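Local coordinates for protein acetyl-CoA acetyltransferase (Bacillus anthracis, PDB 3SS6) that probably catalyses the reversible thiolase condensation of two acetyl-CoA molecules into acetoacetyl-CoA and free coenzyme A, at residues V167-I172 with P287-I292; A283-D286 with G291-P294; G293-I298 with E329-L334; I317-A320 with Q324-A327. All coordinates share one frame; numbering follows the deposited sequence. Where two conformers were deposited one is given.

How the contacts relate
The four contacts form one cluster, with centres about 9 to 12 Å apart, all on the same side of the chain's centre. Contact 1 joins helix 159-170, in the N-terminal thiolase part of the sequence, to the connection between strand 275-284 and helix 294-305, in the C-terminal part. Contact 2 folds that connection back on the end of its own strand and shares Gly291 and Ile292 with contact 1. Contact 3 begins on the same stretch, at Gly293 and Pro294, and sets helix 294-305 against helix 322-332. Contact 4 lies inside the loop closed by contact 3 and ties helix 322-332 to the turn before it. Helix 322-332 thus links contacts 3 and 4, and contact 1 joins the two halves of the thiolase sequence.

Contact 1 (V167-I172 with P287-I292); sequences VEQYEI and PKIMGI
Tyr170 meets Ile292 through its hydroxyl end. The nearest pair is Tyr170 OH and Ile292 CD1, 3.4 Å apart. Tyr170 CZ follows, at 3.9 Å from Ile292 CD1. The methyl approaches the ring obliquely, and the two side chains cross at about a right angle. Ile292 turns CG1 away from its own backbone nitrogen (chi1 -157°), and the bend at chi2 then brings CD1 to the phenol. This is the close part of the contact. Ile292 is buried, and Ala327 of helix 322-332 also touches Tyr170.

The other half is looser and lies nearer to solvent. The exposed Gln169 reaches across with an extended chain, its CG opposite the backbone N (chi1 -175°). Its amide oxygen comes nearest: Gln169 OE1 stands 3.8 Å from Ile289 CG2 and 4.0 Å from Ile289 CD1. These are van der Waals contacts with two methyl groups. Ile289 is held from another direction as well, against Asn165 and Leu166 on helix 159-170.

The two backbones stay well apart. The CA atoms of Gln169 and Ile289 are 9.2 Å from each other, so long side chains bridge the gap.

No hydrogen bond joins the two segments. The Tyr170 hydroxyl is nevertheless satisfied by Glu331 OE1 on helix 322-332. That bond probably fixes the position of the phenol. The chemistry implies a join made by van der Waals packing of methyl groups against a phenol and an amide oxygen, with the polar end of its tyrosine committed to a third part of the fold.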
loop_
_atom_site.group_PDB
_atom_site.type_symbol
_atom_site.label_atom_id
_atom_site.label_comp_id
_atom_site.label_asym_id
_atom_site.label_seq_id
_atom_site.Cartn_x
_atom_site.Cartn_y
_atom_site.Cartn_z
ATOM N N VAL A 167 13.807 -28.860 19.796
ATOM C CA VAL A 167 13.028 -29.526 20.837
ATOM C C VAL A 167 12.992 -31.023 20.564
ATOM O O VAL A 167 13.293 -31.843 21.434
ATOM C CB VAL A 167 11.582 -29.002 20.880
ATOM C CG1 VAL A 167 10.691 -29.923 21.713
ATOM C CG2 VAL A 167 11.548 -27.582 21.426
ATOM N N GLU A 168 12.601 -31.380 19.349
ATOM C CA GLU A 168 12.530 -32.773 18.947
ATOM C C GLU A 168 13.897 -33.472 18.943
ATOM O O GLU A 168 14.030 -34.605 19.393
ATOM C CB GLU A 168 11.877 -32.880 17.569
ATOM C CG GLU A 168 10.435 -32.369 17.551
ATOM C CD GLU A 168 9.970 -31.910 16.173
ATOM O OE1 GLU A 168 10.738 -32.061 15.194
ATOM O OE2 GLU A 168 8.835 -31.391 16.071
ATOM N N GLN A 169 14.908 -32.778 18.433
ATOM C CA GLN A 169 16.251 -33.348 18.351
ATOM C C GLN A 169 16.865 -33.620 19.728
ATOM O O GLN A 169 17.432 -34.693 19.968
ATOM C CB GLN A 169 17.161 -32.436 17.523
ATOM C CG GLN A 169 18.551 -32.994 17.267
ATOM C CD GLN A 169 19.317 -32.192 16.223
ATOM O OE1 GLN A 169 18.734 -31.684 15.259
ATOM N NE2 GLN A 169 20.627 -32.071 16.412
ATOM N N TYR A 170 16.744 -32.651 20.630
ATOM C CA TYR A 170 17.362 -32.751 21.949
ATOM C C TYR A 170 16.412 -33.251 23.048
ATOM O O TYR A 170 16.783 -33.288 24.224
ATOM C CB TYR A 170 17.994 -31.405 22.334
ATOM C CG TYR A 170 19.312 -31.145 21.637
ATOM C CD1 TYR A 170 20.512 -31.463 22.255
ATOM C CD2 TYR A 170 19.355 -30.597 20.358
ATOM C CE1 TYR A 170 21.723 -31.241 21.626
ATOM C CE2 TYR A 170 20.570 -30.371 19.717
ATOM C CZ TYR A 170 21.747 -30.700 20.364
ATOM O OH TYR A 170 22.969 -30.491 19.758
ATOM N N GLU A 171 15.207 -33.651 22.652
ATOM C CA GLU A 171 14.186 -34.145 23.581
ATOM C C GLU A 171 13.965 -33.206 24.769
ATOM O O GLU A 171 13.949 -33.627 25.930
ATOM C CB GLU A 171 14.508 -35.570 24.047
ATOM C CG GLU A 171 14.569 -36.565 22.896
ATOM C CD GLU A 171 14.853 -37.984 23.355
ATOM O OE1 GLU A 171 14.053 -38.530 24.145
ATOM O OE2 GLU A 171 15.880 -38.550 22.923
ATOM N N ILE A 172 13.778 -31.930 24.446
ATOM C CA ILE A 172 13.573 -30.864 25.423
ATOM C C ILE A 172 12.100 -30.779 25.816
ATOM O O ILE A 172 11.224 -30.765 24.954
ATOM C CB ILE A 172 14.016 -29.522 24.825
ATOM C CG1 ILE A 172 15.488 -29.603 24.419
ATOM C CG2 ILE A 172 13.799 -28.391 25.810
ATOM C CD1 ILE A 172 15.973 -28.403 23.611
ATOM N N PRO A 287 20.608 -24.340 8.603
ATOM C CA PRO A 287 19.650 -23.276 8.947
ATOM C C PRO A 287 18.407 -23.817 9.664
ATOM O O PRO A 287 17.786 -23.100 10.454
ATOM C CB PRO A 287 19.238 -22.714 7.577
ATOM C CG PRO A 287 20.356 -23.086 6.654
ATOM C CD PRO A 287 20.894 -24.393 7.157
ATOM N N LYS A 288 18.050 -25.068 9.388
ATOM C CA LYS A 288 16.853 -25.659 9.989
ATOM C C LYS A 288 16.994 -25.879 11.494
ATOM O O LYS A 288 15.995 -26.063 12.196
ATOM C CB LYS A 288 16.470 -26.959 9.287
ATOM C CG LYS A 288 15.922 -26.750 7.887
ATOM C CD LYS A 288 15.579 -28.078 7.253
ATOM C CE LYS A 288 15.131 -27.905 5.815
ATOM N NZ LYS A 288 14.841 -29.221 5.178
ATOM N N ILE A 289 18.231 -25.866 11.978
ATOM C CA ILE A 289 18.489 -25.892 13.421
ATOM C C ILE A 289 19.483 -24.800 13.802
ATOM O O ILE A 289 20.413 -25.026 14.595
ATOM C CB ILE A 289 19.018 -27.266 13.871
ATOM C CG1 ILE A 289 20.142 -27.730 12.939
ATOM C CG2 ILE A 289 17.885 -28.288 13.879
ATOM C CD1 ILE A 289 21.003 -28.846 13.523
ATOM N N MET A 290 19.271 -23.610 13.237
ATOM C CA MET A 290 20.162 -22.470 13.446
ATOM C C MET A 290 20.478 -22.202 14.919
ATOM O O MET A 290 21.524 -21.642 15.240
ATOM C CB MET A 290 19.595 -21.204 12.781
ATOM C CG MET A 290 18.292 -20.681 13.393
ATOM S SD MET A 290 18.602 -19.504 14.719
ATOM C CE MET A 290 17.004 -19.543 15.557
ATOM N N GLY A 291 19.585 -22.615 15.815
ATOM C CA GLY A 291 19.733 -22.279 17.217
ATOM C C GLY A 291 20.948 -22.908 17.878
ATOM O O GLY A 291 21.385 -22.441 18.926
ATOM N N ILE A 292 21.491 -23.957 17.259
ATOM C CA ILE A 292 22.646 -24.684 17.811
ATOM C C ILE A 292 23.987 -24.012 17.493
ATOM O O ILE A 292 25.040 -24.418 17.997
ATOM C CB ILE A 292 22.691 -26.134 17.305
ATOM C CG1 ILE A 292 23.500 -27.016 18.258
ATOM C CG2 ILE A 292 23.264 -26.201 15.887
ATOM C CD1 ILE A 292 22.922 -27.070 19.666
#

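Contact 2 (A283-D286 with G291-P294); sequences AGVD and GIGP
Val285 lies over Ile292 and Gly293, where the chain has doubled back after a short turn. Along the first segment, Ala283 comes first. Its methyl points toward the returning chain but stays at a distance, with Ala283 CB 4.7 Å from Gly293 O. Strand 275-284 ends at Gly284.

Val285 then makes the real contact, and its two methyls divide the work. Val285 CG1 meets Ile292 CG2 at 4.2 Å. Val285 CG2 rests on Gly293 CA, also at 4.2 Å. With chi1 at -64°, CG1 lies opposite the carbonyl carbon and CG2 sits between the two backbone branches. The valine and isoleucine side chains cross at about a right angle. Ile292 offers its short CG2 branch here, while the rest of its side chain leads away. Gly293 presents bare backbone to the second methyl.

Asp286 closes the segment and turns to the tight bend, where its OD1 accepts a hydrogen bond from Lys288 N.

The two segments share no hydrogen bond. Backbone bonds of Ala283 to Gly386 and of Val285 to Gly384 pair the first segment with strand 385-393 and the residue just before it. Pro296 of helix 294-305 packs on Ala283 and Val285, and Ile292 reaches helix 322-332.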
loop_
_atom_site.group_PDB
_atom_site.type_symbol
_atom_site.label_atom_id
_atom_site.label_comp_id
_atom_site.label_asym_id
_atom_site.label_seq_id
_atom_site.Cartn_x
_atom_site.Cartn_y
_atom_site.Cartn_z
ATOM N N ALA A 283 30.804 -19.868 13.144
ATOM C CA ALA A 283 30.613 -21.227 12.626
ATOM C C ALA A 283 29.283 -21.346 11.888
ATOM O O ALA A 283 28.272 -20.806 12.329
ATOM C CB ALA A 283 30.683 -22.245 13.774
ATOM N N GLY A 284 29.291 -22.027 10.749
ATOM C CA GLY A 284 28.062 -22.244 10.003
ATOM C C GLY A 284 27.434 -23.605 10.245
ATOM O O GLY A 284 28.123 -24.628 10.254
ATOM N N VAL A 285 26.112 -23.615 10.406
ATOM C CA VAL A 285 25.364 -24.851 10.640
ATOM C C VAL A 285 24.125 -24.921 9.761
ATOM O O VAL A 285 23.853 -23.998 8.987
ATOM C CB VAL A 285 24.912 -24.957 12.117
ATOM C CG1 VAL A 285 26.118 -25.040 13.040
ATOM C CG2 VAL A 285 24.019 -23.771 12.497
ATOM N N ASP A 286 23.378 -26.017 9.886
ATOM C CA ASP A 286 22.108 -26.208 9.172
ATOM C C ASP A 286 21.091 -25.133 9.574
ATOM O O ASP A 286 20.739 -25.017 10.746
ATOM C CB ASP A 286 21.545 -27.595 9.503
ATOM C CG ASP A 286 20.251 -27.913 8.760
ATOM O OD1 ASP A 286 19.691 -27.022 8.082
ATOM O OD2 ASP A 286 19.787 -29.070 8.862
ATOM N N GLY A 291 19.585 -22.615 15.815
ATOM C CA GLY A 291 19.733 -22.279 17.217
ATOM C C GLY A 291 20.948 -22.908 17.878
ATOM O O GLY A 291 21.385 -22.441 18.926
ATOM N N ILE A 292 21.491 -23.957 17.259
ATOM C CA ILE A 292 22.646 -24.684 17.811
ATOM C C ILE A 292 23.987 -24.012 17.493
ATOM O O ILE A 292 25.040 -24.418 17.997
ATOM C CB ILE A 292 22.691 -26.134 17.305
ATOM C CG1 ILE A 292 23.500 -27.016 18.258
ATOM C CG2 ILE A 292 23.264 -26.201 15.887
ATOM C CD1 ILE A 292 22.922 -27.070 19.666
ATOM N N GLY A 293 23.950 -22.994 16.641
ATOM C CA GLY A 293 25.164 -22.290 16.251
ATOM C C GLY A 293 26.204 -22.031 17.335
ATOM O O GLY A 293 27.398 -22.211 17.097
ATOM N N PRO A 294 25.772 -21.563 18.517
ATOM C CA PRO A 294 26.789 -21.254 19.529
ATOM C C PRO A 294 27.685 -22.440 19.907
ATOM O O PRO A 294 28.812 -22.207 20.322
ATOM C CB PRO A 294 25.960 -20.792 20.732
ATOM C CG PRO A 294 24.701 -20.207 20.094
ATOM C CD PRO A 294 24.426 -21.104 18.920
#

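Contact 3 (G293-I298 with E329-L334); sequences GPAPAI and EKELDL. Unlike the reference sequence in segment 329-334: Asp333 (reference Gly).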
loop_
_atom_site.group_PDB
_atom_site.type_symbol
_atom_site.label_atom_id
_atom_site.label_comp_id
_atom_site.label_asym_id
_atom_site.label_seq_id
_atom_site.Cartn_x
_atom_site.Cartn_y
_atom_site.Cartn_z
ATOM N N GLY A 293 23.950 -22.994 16.641
ATOM C CA GLY A 293 25.164 -22.290 16.251
ATOM C C GLY A 293 26.204 -22.031 17.335
ATOM O O GLY A 293 27.398 -22.211 17.097
ATOM N N PRO A 294 25.772 -21.563 18.517
ATOM C CA PRO A 294 26.789 -21.254 19.529
ATOM C C PRO A 294 27.685 -22.440 19.907
ATOM O O PRO A 294 28.812 -22.207 20.322
ATOM C CB PRO A 294 25.960 -20.792 20.732
ATOM C CG PRO A 294 24.701 -20.207 20.094
ATOM C CD PRO A 294 24.426 -21.104 18.920
ATOM N N ALA A 295 27.212 -23.677 19.769
ATOM C CA ALA A 295 28.044 -24.817 20.174
ATOM C C ALA A 295 29.352 -24.901 19.372
ATOM O O ALA A 295 30.446 -24.824 19.944
ATOM C CB ALA A 295 27.253 -26.134 20.112
ATOM N N PRO A 296 29.256 -25.052 18.039
ATOM C CA PRO A 296 30.510 -25.076 17.278
ATOM C C PRO A 296 31.277 -23.748 17.325
ATOM O O PRO A 296 32.504 -23.776 17.237
ATOM C CB PRO A 296 30.053 -25.387 15.844
ATOM C CG PRO A 296 28.614 -24.997 15.806
ATOM C CD PRO A 296 28.081 -25.291 17.180
ATOM N N ALA A 297 30.582 -22.617 17.444
ATOM C CA ALA A 297 31.270 -21.328 17.516
ATOM C C ALA A 297 32.101 -21.241 18.785
ATOM O O ALA A 297 33.262 -20.830 18.757
ATOM C CB ALA A 297 30.274 -20.170 17.449
ATOM N N ILE A 298 31.510 -21.658 19.898
ATOM C CA ILE A 298 32.234 -21.641 21.169
ATOM C C ILE A 298 33.393 -22.637 21.154
ATOM O O ILE A 298 34.509 -22.299 21.551
ATOM C CB ILE A 298 31.290 -21.864 22.364
ATOM C CG1 ILE A 298 30.399 -20.626 22.549
ATOM C CG2 ILE A 298 32.085 -22.162 23.648
ATOM C CD1 ILE A 298 29.284 -20.807 23.568
ATOM N N GLU A 329 22.913 -25.494 25.908
ATOM C CA GLU A 329 23.294 -25.931 27.255
ATOM C C GLU A 329 23.574 -27.435 27.329
ATOM O O GLU A 329 24.567 -27.868 27.918
ATOM C CB GLU A 329 22.218 -25.547 28.269
ATOM C CG GLU A 329 22.575 -25.940 29.700
ATOM C CD GLU A 329 21.496 -25.563 30.688
ATOM O OE1 GLU A 329 21.520 -24.415 31.177
ATOM O OE2 GLU A 329 20.628 -26.421 30.969
ATOM N N LYS A 330 22.691 -28.233 26.736
ATOM C CA LYS A 330 22.860 -29.681 26.711
ATOM C C LYS A 330 24.053 -30.109 25.869
ATOM O O LYS A 330 24.818 -30.983 26.272
ATOM C CB LYS A 330 21.582 -30.359 26.211
ATOM C CG LYS A 330 20.397 -30.176 27.160
ATOM C CD LYS A 330 19.101 -30.681 26.551
ATOM C CE LYS A 330 17.917 -30.412 27.466
ATOM N NZ LYS A 330 18.071 -31.073 28.786
ATOM N N GLU A 331 24.222 -29.481 24.709
ATOM C CA GLU A 331 25.302 -29.851 23.800
ATOM C C GLU A 331 26.680 -29.596 24.417
ATOM O O GLU A 331 27.583 -30.432 24.308
ATOM C CB GLU A 331 25.156 -29.105 22.471
ATOM C CG GLU A 331 26.279 -29.373 21.481
ATOM C CD GLU A 331 26.355 -30.820 21.039
ATOM O OE1 GLU A 331 25.295 -31.446 20.813
ATOM O OE2 GLU A 331 27.482 -31.337 20.920
ATOM N N LEU A 332 26.828 -28.446 25.068
ATOM C CA LEU A 332 28.095 -28.045 25.680
ATOM C C LEU A 332 28.224 -28.466 27.146
ATOM O O LEU A 332 29.286 -28.292 27.749
ATOM C CB LEU A 332 28.276 -26.525 25.576
ATOM C CG LEU A 332 28.425 -25.909 24.178
ATOM C CD1 LEU A 332 28.564 -24.403 24.296
ATOM C CD2 LEU A 332 29.624 -26.492 23.448
ATOM N N ASP A 333 27.150 -29.023 27.707
ATOM C CA ASP A 333 27.077 -29.346 29.134
ATOM C C ASP A 333 27.483 -28.151 29.999
ATOM O O ASP A 333 28.377 -28.256 30.838
ATOM C CB ASP A 333 27.941 -30.568 29.465
ATOM C CG ASP A 333 27.666 -31.126 30.854
ATOM O OD1 ASP A 333 26.591 -30.845 31.423
ATOM O OD2 ASP A 333 28.529 -31.861 31.374
ATOM N N LEU A 334 26.822 -27.018 29.784
ATOM C CA LEU A 334 27.140 -25.794 30.512
ATOM C C LEU A 334 26.682 -25.849 31.965
ATOM O O LEU A 334 25.710 -26.532 32.299
ATOM C CB LEU A 334 26.479 -24.583 29.849
ATOM C CG LEU A 334 26.856 -24.280 28.403
ATOM C CD1 LEU A 334 26.041 -23.109 27.908
ATOM C CD2 LEU A 334 28.349 -23.999 28.280
#
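The backbones come closest at Ala295, in the first turn of helix 294-305, and Leu332, in the last turn of helix 322-332, with CA atoms 6.4 Å apart. The small alanine fits this close approach. Its methyl meets two residues: Ala295 CB is 3.6 Å from Glu331 CG and 4.1 Å from Leu332 CD2.

Leu332 spreads its branches over the opposing helix. CD2 lies near the alanine backbone, with Leu332 CD2 4.0 Å from Ala295 O. CD1 goes one turn further, to Ile298, where Leu332 CD1 and Ile298 CD1 touch at 3.7 Å.

Glu331 uses its aliphatic part against Ala295. Its CG lies opposite the backbone N, and the chain then bends at chi2 (63°). The bend carries the carboxylate off to polar partners. OE1 is the partner of the Tyr170 hydroxyl, and OE2 forms a salt bridge with Arg299 NH1 on helix 294-305.

A Schellman motif ends helix 322-332 just after Leu332. Leu334 N bonds to Glu329 O at 3.0 Å, Asp333 N bonds weakly to Lys330 O, and Asp333 has positive phi.

The segments meet by van der Waals packing, mostly apolar, with no hydrogen bond between them. The flanking Glu331 carboxylate adds a charged tie to helix 294-305 through Arg299. That pairing, together with the tyrosine hydroxyl, would probably favour the ionised form of Glu331.

Contact 4 (I317-A320 with Q324-A327); sequences INEA and QYLA
Ala320 and Gln324 share the one direct hydrogen bond of this contact. Ala320 N gives its hydrogen to Gln324 OE1 at 2.9 Å, with a bent angle of 138°. The donor is tilted 22° from the carbonyl plane. The bend of Gln324 at chi2 (-92°) turns its amide back to the preceding turn. Phe321 N gives OE1 a second, weak bond.

A water bridges the same pair of segments. It donates to Asn318 O at 2.6 Å and accepts a weak bond from Gln324 NE2.

Next along the helix, Tyr325 packs on Ile317 and Glu319. Ile317 lies at the ring edge; the distance of 3.9 Å between Tyr325 CD1 and Ile317 CG2 is less certain, because Ile317 has a second conformer. Glu319 CG lies 3.9 Å from Tyr325 CB.

Further out, Glu319 OE1 is held by Ser184 OG and Val346 N, and Tyr325 OH by Glu329.

The turn carries the start of the Asn-Glu-Ala-Phe motif known from thiolases. It runs from strand 314-317, outermost in the sheet of this chain, into helix 322-332. Asn318 bonds by its backbone to Ser378 of strand 374-381, and helix 174-194 packs against Glu319 and Leu326.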
loop_
_atom_site.group_PDB
_atom_site.type_symbol
_atom_site.label_atom_id
_atom_site.label_comp_id
_atom_site.label_asym_id
_atom_site.label_seq_id
_atom_site.Cartn_x
_atom_site.Cartn_y
_atom_site.Cartn_z
ATOM N N ILE A 317 24.684 -16.344 26.666
ATOM C CA ILE A 317 24.231 -17.086 25.487
ATOM C C ILE A 317 22.823 -16.600 25.193
ATOM O O ILE A 317 21.904 -16.931 25.943
ATOM C CB ILE A 317 24.128 -18.606 25.771
ATOM C CG1 ILE A 317 25.436 -19.157 26.353
ATOM C CG2 ILE A 317 23.728 -19.360 24.499
ATOM C CD1 ILE A 317 26.614 -19.052 25.412
ATOM N N ASN A 318 22.630 -15.822 24.135
ATOM C CA ASN A 318 21.305 -15.230 23.986
ATOM C C ASN A 318 20.190 -16.268 23.924
ATOM O O ASN A 318 20.305 -17.275 23.228
ATOM C CB ASN A 318 21.207 -14.276 22.801
ATOM C CG ASN A 318 19.851 -13.602 22.732
ATOM O OD1 ASN A 318 19.377 -13.043 23.724
ATOM N ND2 ASN A 318 19.198 -13.693 21.581
ATOM N N GLU A 319 19.112 -16.016 24.668
ATOM C CA GLU A 319 17.912 -16.842 24.589
ATOM C C GLU A 319 16.991 -16.344 23.467
ATOM O O GLU A 319 16.124 -15.523 23.720
ATOM C CB GLU A 319 17.133 -16.774 25.908
ATOM C CG GLU A 319 17.736 -17.509 27.105
ATOM C CD GLU A 319 17.160 -17.007 28.421
ATOM O OE1 GLU A 319 16.408 -16.004 28.391
ATOM O OE2 GLU A 319 17.454 -17.603 29.481
ATOM N N ALA A 320 17.167 -16.833 22.242
ATOM C CA ALA A 320 16.219 -16.545 21.174
ATOM C C ALA A 320 14.904 -17.281 21.463
ATOM O O ALA A 320 13.795 -16.760 21.263
ATOM C CB ALA A 320 16.790 -16.994 19.848
ATOM N N GLN A 324 15.984 -23.206 22.349
ATOM C CA GLN A 324 17.235 -23.052 21.621
ATOM C C GLN A 324 18.390 -22.941 22.602
ATOM O O GLN A 324 19.434 -23.586 22.431
ATOM C CB GLN A 324 17.151 -21.829 20.703
ATOM C CG GLN A 324 18.485 -21.329 20.211
ATOM C CD GLN A 324 19.084 -20.247 21.094
ATOM O OE1 GLN A 324 18.368 -19.430 21.688
ATOM N NE2 GLN A 324 20.410 -20.234 21.179
ATOM N N TYR A 325 18.204 -22.138 23.646
ATOM C CA TYR A 325 19.214 -22.045 24.692
ATOM C C TYR A 325 19.485 -23.432 25.304
ATOM O O TYR A 325 20.636 -23.839 25.503
ATOM C CB TYR A 325 18.821 -21.057 25.805
ATOM C CG TYR A 325 19.731 -21.298 26.975
ATOM C CD1 TYR A 325 21.037 -20.838 26.950
ATOM C CD2 TYR A 325 19.327 -22.082 28.051
ATOM C CE1 TYR A 325 21.914 -21.116 27.977
ATOM C CE2 TYR A 325 20.202 -22.362 29.094
ATOM C CZ TYR A 325 21.494 -21.878 29.040
ATOM O OH TYR A 325 22.379 -22.150 30.058
ATOM N N LEU A 326 18.416 -24.159 25.610
ATOM C CA LEU A 326 18.548 -25.472 26.236
ATOM C C LEU A 326 19.344 -26.452 25.377
ATOM O O LEU A 326 20.121 -27.250 25.905
ATOM C CB LEU A 326 17.173 -26.036 26.596
ATOM C CG LEU A 326 16.571 -25.383 27.847
ATOM C CD1 LEU A 326 15.053 -25.518 27.865
ATOM C CD2 LEU A 326 17.177 -26.004 29.108
ATOM N N ALA A 327 19.169 -26.383 24.057
ATOM C CA ALA A 327 19.935 -27.251 23.164
ATOM C C ALA A 327 21.424 -26.954 23.292
ATOM O O ALA A 327 22.241 -27.869 23.356
ATOM C CB ALA A 327 19.474 -27.090 21.714
HETATM O O HOH W 1 21.378 -17.234 20.843
#